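HI1317 (Haemophilus influenzae, PDB 1JOV) probably interconverts the alpha and beta anomers of D-glucose 6-phosphate. Local coordinates at residues N119-M127 / L135-E143. Numbering follows the deposited sequence. Where two conformers were deposited one is given.
Sequences NIIEAKVSM and LTFTHYGEE
K124 and S126 pair with T138 and T136 through two-way backbone hydrogen bonds, holding strands 121-127 and 135-139 antiparallel, their axes 4.8 Å apart at closest approach; a fifth bond, Y140 N to E122 O (2.8 Å), comes from above the carbonyl plane, 37° out of it. Beyond it the chains part, and a water bridges I121 O and Y140 O. A classic beta bulge sets E122 and A123 together opposite L114 of strand 107-115.

A123, V125, M127, L135, F137 and H139 share one face, mostly apolar as suits its burial. F137 has its CG anti to the backbone N (chi1 168°), and its ring reaches along the neighbouring strand: V125 CG2 meets CD1 at the ring edge, 3.9 Å away, while A123 CB lies 3.6 Å from CE1. The small methyl of A123 suits this close approach. M127 and L135 lie side by side, CG beside CG.

The other face is more polar. S126 OG and T136 OG1 stand 3.9 Å apart, and a shared water, 2.7 Å from S126 OG, bonds both and so links the two hydroxyls. The Y140 ring lies over on this side, and the I121 and K124 side chains cross it obliquely: I121 CG1 packs on CD2 (3.8 Å), K124 CB comes to the ring edge, and the aliphatic part of the bent lysine chain runs on toward the phenol oxygen.

The hairpin lies inside an antiparallel sheet, between strands 107-115 and 261-268. Strand 145-154 of another sheet covers its apolar face, with A147 and L149 against F137. Nearby, Y77 hydrogen-bonds H139 ND1, and R94 forms a salt bridge with E122. L135 lies about 10 Å, side chain to side chain, from H150, a predicted active-site residue.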
ATOM      1  N   ASN A 119      -1.167   1.906 -26.109  1.00 20.54           N
ATOM      2  CA  ASN A 119      -0.751   3.286 -25.816  1.00 17.84           C
ATOM      3  C   ASN A 119      -1.868   4.179 -25.351  1.00 21.45           C
ATOM      4  O   ASN A 119      -1.800   5.399 -25.588  1.00 20.82           O
ATOM      5  CB  ASN A 119      -0.006   3.862 -27.056  1.00 21.41           C
ATOM      6  CG  ASN A 119       1.274   3.062 -27.363  1.00 25.51           C
ATOM      7  OD1 ASN A 119       2.218   3.055 -26.579  1.00 24.65           O
ATOM      8  ND2 ASN A 119       1.255   2.295 -28.463  1.00 25.40           N
ATOM      9  N   ILE A 120      -2.892   3.579 -24.722  1.00 19.81           N
ATOM     10  CA  ILE A 120      -4.031   4.351 -24.180  1.00 16.19           C
ATOM     11  C   ILE A 120      -3.940   4.229 -22.643  1.00 17.02           C
ATOM     12  O   ILE A 120      -3.685   3.137 -22.124  1.00 19.02           O
ATOM     13  CB  ILE A 120      -5.365   3.749 -24.636  1.00 16.56           C
ATOM     14  CG1 ILE A 120      -5.409   3.934 -26.164  1.00 24.74           C
ATOM     15  CG2 ILE A 120      -6.508   4.519 -23.938  1.00 22.35           C
ATOM     16  CD1 ILE A 120      -6.591   3.194 -26.832  1.00 31.82           C
ATOM     17  N   ILE A 121      -4.181   5.340 -21.924  1.00 15.55           N
ATOM     18  CA  ILE A 121      -4.169   5.365 -20.468  1.00 17.29           C
ATOM     19  C   ILE A 121      -5.017   4.193 -19.925  1.00 17.14           C
ATOM     20  O   ILE A 121      -6.088   3.920 -20.474  1.00 17.42           O
ATOM     21  CB  ILE A 121      -4.695   6.712 -19.891  1.00 15.32           C
ATOM     22  CG1 ILE A 121      -4.600   6.691 -18.369  1.00 18.45           C
ATOM     23  CG2 ILE A 121      -6.127   6.994 -20.328  1.00 18.88           C
ATOM     24  CD1 ILE A 121      -3.181   6.781 -17.848  1.00 20.58           C
ATOM     25  N   GLU A 122      -4.535   3.486 -18.861  1.00 16.57           N
ATOM     26  CA  GLU A 122      -5.320   2.461 -18.219  1.00 17.57           C
ATOM     27  C   GLU A 122      -5.666   2.848 -16.752  1.00 15.87           C
ATOM     28  O   GLU A 122      -6.739   2.556 -16.264  1.00 17.60           O
ATOM     29  CB  GLU A 122      -4.586   1.099 -18.274  1.00 21.57           C
ATOM     30  CG  GLU A 122      -5.391   0.002 -17.632  1.00 22.05           C
ATOM     31  CD  GLU A 122      -4.619  -1.325 -17.882  1.00 29.72           C
ATOM     32  OE1 GLU A 122      -4.001  -1.481 -19.009  1.00 29.94           O
ATOM     33  OE2 GLU A 122      -4.572  -2.176 -16.980  1.00 29.03           O
ATOM     34  N   ALA A 123      -4.723   3.523 -16.062  1.00 15.05           N
ATOM     35  CA  ALA A 123      -4.928   3.847 -14.631  1.00 12.74           C
ATOM     36  C   ALA A 123      -3.950   4.951 -14.261  1.00 13.36           C
ATOM     37  O   ALA A 123      -2.938   5.232 -14.945  1.00 16.94           O
ATOM     38  CB  ALA A 123      -4.739   2.588 -13.715  1.00 16.08           C
ATOM     39  N   LYS A 124      -4.254   5.569 -13.149  0.70 15.08           N
ATOM     40  CA  LYS A 124      -3.417   6.641 -12.642  0.70 12.68           C
ATOM     41  C   LYS A 124      -3.161   6.444 -11.136  0.70 16.03           C
ATOM     42  O   LYS A 124      -4.011   5.870 -10.461  0.70 20.19           O
ATOM     43  CB  LYS A 124      -4.086   7.984 -12.928  0.70 17.86           C
ATOM     44  CG  LYS A 124      -3.279   9.223 -12.545  0.70 20.74           C
ATOM     45  CD  LYS A 124      -3.863  10.470 -13.169  0.70 19.07           C
ATOM     46  CE  LYS A 124      -5.289  10.736 -12.702  0.70 24.44           C
ATOM     47  NZ  LYS A 124      -5.775  12.076 -13.124  0.70 27.78           N
ATOM     48  N   VAL A 125      -2.069   6.901 -10.596  1.00 14.03           N
ATOM     49  CA  VAL A 125      -1.909   6.945  -9.133  1.00 13.43           C
ATOM     50  C   VAL A 125      -1.352   8.301  -8.799  1.00 18.70           C
ATOM     51  O   VAL A 125      -0.382   8.760  -9.417  1.00 17.69           O
ATOM     52  CB  VAL A 125      -0.945   5.869  -8.582  1.00 15.30           C
ATOM     53  CG1 VAL A 125      -0.545   6.200  -7.160  1.00 18.96           C
ATOM     54  CG2 VAL A 125      -1.584   4.485  -8.651  1.00 15.47           C
ATOM     55  N   SER A 126      -1.957   8.956  -7.800  1.00 16.12           N
ATOM     56  CA  SER A 126      -1.329  10.176  -7.328  1.00 15.80           C
ATOM     57  C   SER A 126      -0.912   9.984  -5.880  1.00 17.78           C
ATOM     58  O   SER A 126      -1.559   9.311  -5.104  1.00 18.51           O
ATOM     59  CB  SER A 126      -2.288  11.422  -7.323  1.00 19.48           C
ATOM     60  OG  SER A 126      -3.418  11.194  -6.500  1.00 21.01           O
ATOM     61  N   MET A 127       0.138  10.678  -5.485  1.00 15.60           N
ATOM     62  CA  MET A 127       0.593  10.621  -4.117  1.00 17.11           C
ATOM     63  C   MET A 127       0.903  12.045  -3.659  1.00 19.24           C
ATOM     64  O   MET A 127       1.623  12.718  -4.348  1.00 22.00           O
ATOM     65  CB  MET A 127       1.883   9.785  -3.981  1.00 20.38           C
ATOM     66  CG  MET A 127       1.659   8.334  -4.525  1.00 20.35           C
ATOM     67  SD  MET A 127       3.253   7.423  -4.361  1.00 17.97           S
ATOM     68  CE  MET A 127       2.793   5.897  -5.233  1.00 17.78           C
ATOM     69  N   LEU A 135      -2.662   8.786  -1.019  1.00 21.05           N
ATOM     70  CA  LEU A 135      -2.457   8.004  -2.208  1.00 18.27           C
ATOM     71  C   LEU A 135      -3.813   7.644  -2.860  1.00 16.83           C
ATOM     72  O   LEU A 135      -4.654   7.047  -2.193  1.00 18.68           O
ATOM     73  CB  LEU A 135      -1.759   6.750  -1.753  1.00 18.04           C
ATOM     74  CG  LEU A 135      -1.214   5.852  -2.809  1.00 19.77           C
ATOM     75  CD1 LEU A 135      -0.099   4.996  -2.241  1.00 21.74           C
ATOM     76  CD2 LEU A 135      -2.306   4.991  -3.397  1.00 17.93           C
ATOM     77  N   THR A 136      -4.009   8.000  -4.097  1.00 15.40           N
ATOM     78  CA  THR A 136      -5.288   7.750  -4.791  1.00 19.67           C
ATOM     79  C   THR A 136      -5.040   6.957  -6.049  1.00 19.12           C
ATOM     80  O   THR A 136      -4.080   7.253  -6.763  1.00 19.63           O
ATOM     81  CB  THR A 136      -5.925   9.075  -5.235  1.00 19.60           C
ATOM     82  OG1 THR A 136      -6.196   9.865  -4.084  1.00 22.12           O
ATOM     83  CG2 THR A 136      -7.215   8.822  -5.985  1.00 20.75           C
ATOM     84  N   PHE A 137      -5.859   5.963  -6.302  1.00 16.30           N
ATOM     85  CA  PHE A 137      -5.784   5.167  -7.502  1.00 14.88           C
ATOM     86  C   PHE A 137      -7.046   5.419  -8.338  1.00 20.01           C
ATOM     87  O   PHE A 137      -8.128   5.398  -7.773  1.00 19.53           O
ATOM     88  CB  PHE A 137      -5.700   3.633  -7.206  1.00 15.61           C
ATOM     89  CG  PHE A 137      -5.891   2.724  -8.395  1.00 13.65           C
ATOM     90  CD1 PHE A 137      -4.808   2.351  -9.170  1.00 15.22           C
ATOM     91  CD2 PHE A 137      -7.147   2.262  -8.792  1.00 14.27           C
ATOM     92  CE1 PHE A 137      -4.959   1.542 -10.309  1.00 14.46           C
ATOM     93  CE2 PHE A 137      -7.325   1.459  -9.916  1.00 16.23           C
ATOM     94  CZ  PHE A 137      -6.228   1.087 -10.693  1.00 16.86           C
ATOM     95  N   THR A 138      -6.940   5.652  -9.658  1.00 16.20           N
ATOM     96  CA  THR A 138      -8.109   5.831 -10.521  1.00 18.54           C
ATOM     97  C   THR A 138      -7.979   4.882 -11.654  1.00 16.33           C
ATOM     98  O   THR A 138      -6.920   4.767 -12.323  1.00 17.44           O
ATOM     99  CB  THR A 138      -8.154   7.269 -11.127  1.00 20.35           C
ATOM    100  OG1 THR A 138      -8.066   8.214 -10.021  1.00 22.05           O
ATOM    101  CG2 THR A 138      -9.539   7.476 -11.868  1.00 22.02           C
ATOM    102  N   HIS A 139      -9.126   4.335 -11.996  1.00 19.38           N
ATOM    103  CA  HIS A 139      -9.308   3.367 -13.052  1.00 20.92           C
ATOM    104  C   HIS A 139      -9.845   3.996 -14.345  1.00 21.33           C
ATOM    105  O   HIS A 139     -10.864   4.647 -14.279  1.00 22.41           O
ATOM    106  CB  HIS A 139     -10.401   2.430 -12.485  1.00 24.66           C
ATOM    107  CG  HIS A 139     -11.068   1.536 -13.458  1.00 26.06           C
ATOM    108  ND1 HIS A 139     -10.408   0.732 -14.363  1.00 20.50           N
ATOM    109  CD2 HIS A 139     -12.393   1.275 -13.623  1.00 20.91           C
ATOM    110  CE1 HIS A 139     -11.306   0.004 -15.018  1.00 22.96           C
ATOM    111  NE2 HIS A 139     -12.509   0.363 -14.633  1.00 23.44           N
ATOM    112  N   TYR A 140      -9.173   3.759 -15.467  1.00 19.33           N
ATOM    113  CA  TYR A 140      -9.650   4.232 -16.740  1.00 18.21           C
ATOM    114  C   TYR A 140      -9.867   3.081 -17.696  1.00 17.73           C
ATOM    115  O   TYR A 140      -9.821   3.242 -18.928  1.00 25.41           O
ATOM    116  CB  TYR A 140      -8.658   5.231 -17.336  1.00 19.59           C
ATOM    117  CG  TYR A 140      -8.630   6.525 -16.515  1.00 23.45           C
ATOM    118  CD1 TYR A 140      -9.727   7.359 -16.425  1.00 20.74           C
ATOM    119  CD2 TYR A 140      -7.475   6.879 -15.856  1.00 20.95           C
ATOM    120  CE1 TYR A 140      -9.636   8.525 -15.646  1.00 24.92           C
ATOM    121  CE2 TYR A 140      -7.374   8.009 -15.099  1.00 27.94           C
ATOM    122  CZ  TYR A 140      -8.448   8.837 -14.975  1.00 29.48           C
ATOM    123  OH  TYR A 140      -8.373   9.976 -14.211  1.00 38.53           O
ATOM    124  N   GLY A 141     -10.087   1.903 -17.106  1.00 18.21           N
ATOM    125  CA  GLY A 141     -10.216   0.641 -17.776  1.00 21.94           C
ATOM    126  C   GLY A 141     -11.391   0.433 -18.696  1.00 27.02           C
ATOM    127  O   GLY A 141     -12.243   1.296 -18.885  1.00 24.29           O
ATOM    128  N   GLU A 142     -11.418  -0.776 -19.240  1.00 25.70           N
ATOM    129  CA  GLU A 142     -12.441  -1.151 -20.205  1.00 29.43           C
ATOM    130  C   GLU A 142     -13.637  -1.746 -19.571  1.00 33.81           C
ATOM    131  O   GLU A 142     -14.743  -1.660 -20.100  1.00 34.13           O
ATOM    132  CB  GLU A 142     -11.887  -2.115 -21.255  1.00 40.48           C
ATOM    133  CG  GLU A 142     -10.733  -1.494 -22.054  1.00 37.95           C
ATOM    134  CD  GLU A 142     -10.090  -2.441 -23.056  1.00 63.28           C
ATOM    135  OE1 GLU A 142     -10.551  -3.601 -23.191  1.00 39.70           O
ATOM    136  OE2 GLU A 142      -9.119  -2.012 -23.718  1.00 70.25           O
ATOM    137  N   GLU A 143     -13.459  -2.356 -18.446  1.00 27.37           N
ATOM    138  CA  GLU A 143     -14.598  -2.912 -17.766  1.00 23.08           C
ATOM    139  C   GLU A 143     -14.555  -2.596 -16.299  1.00 21.78           C
ATOM    140  O   GLU A 143     -13.566  -2.128 -15.752  1.00 23.64           O
ATOM    141  CB  GLU A 143     -14.671  -4.418 -17.989  1.00 25.08           C
ATOM    142  CG  GLU A 143     -15.300  -4.849 -19.310  1.00 40.85           C
ATOM    143  CD  GLU A 143     -15.388  -6.361 -19.407  1.00 73.45           C
ATOM    144  OE1 GLU A 143     -14.328  -7.018 -19.390  1.00 35.97           O
ATOM    145  OE2 GLU A 143     -16.532  -6.885 -19.496  1.00 39.32           O
TER
HETATM  146  O   HOH W   1      -8.918   5.000 -21.066  1.00 28.58           O
HETATM  147  O   HOH W   2      -3.742  11.459  -3.843  1.00 21.35           O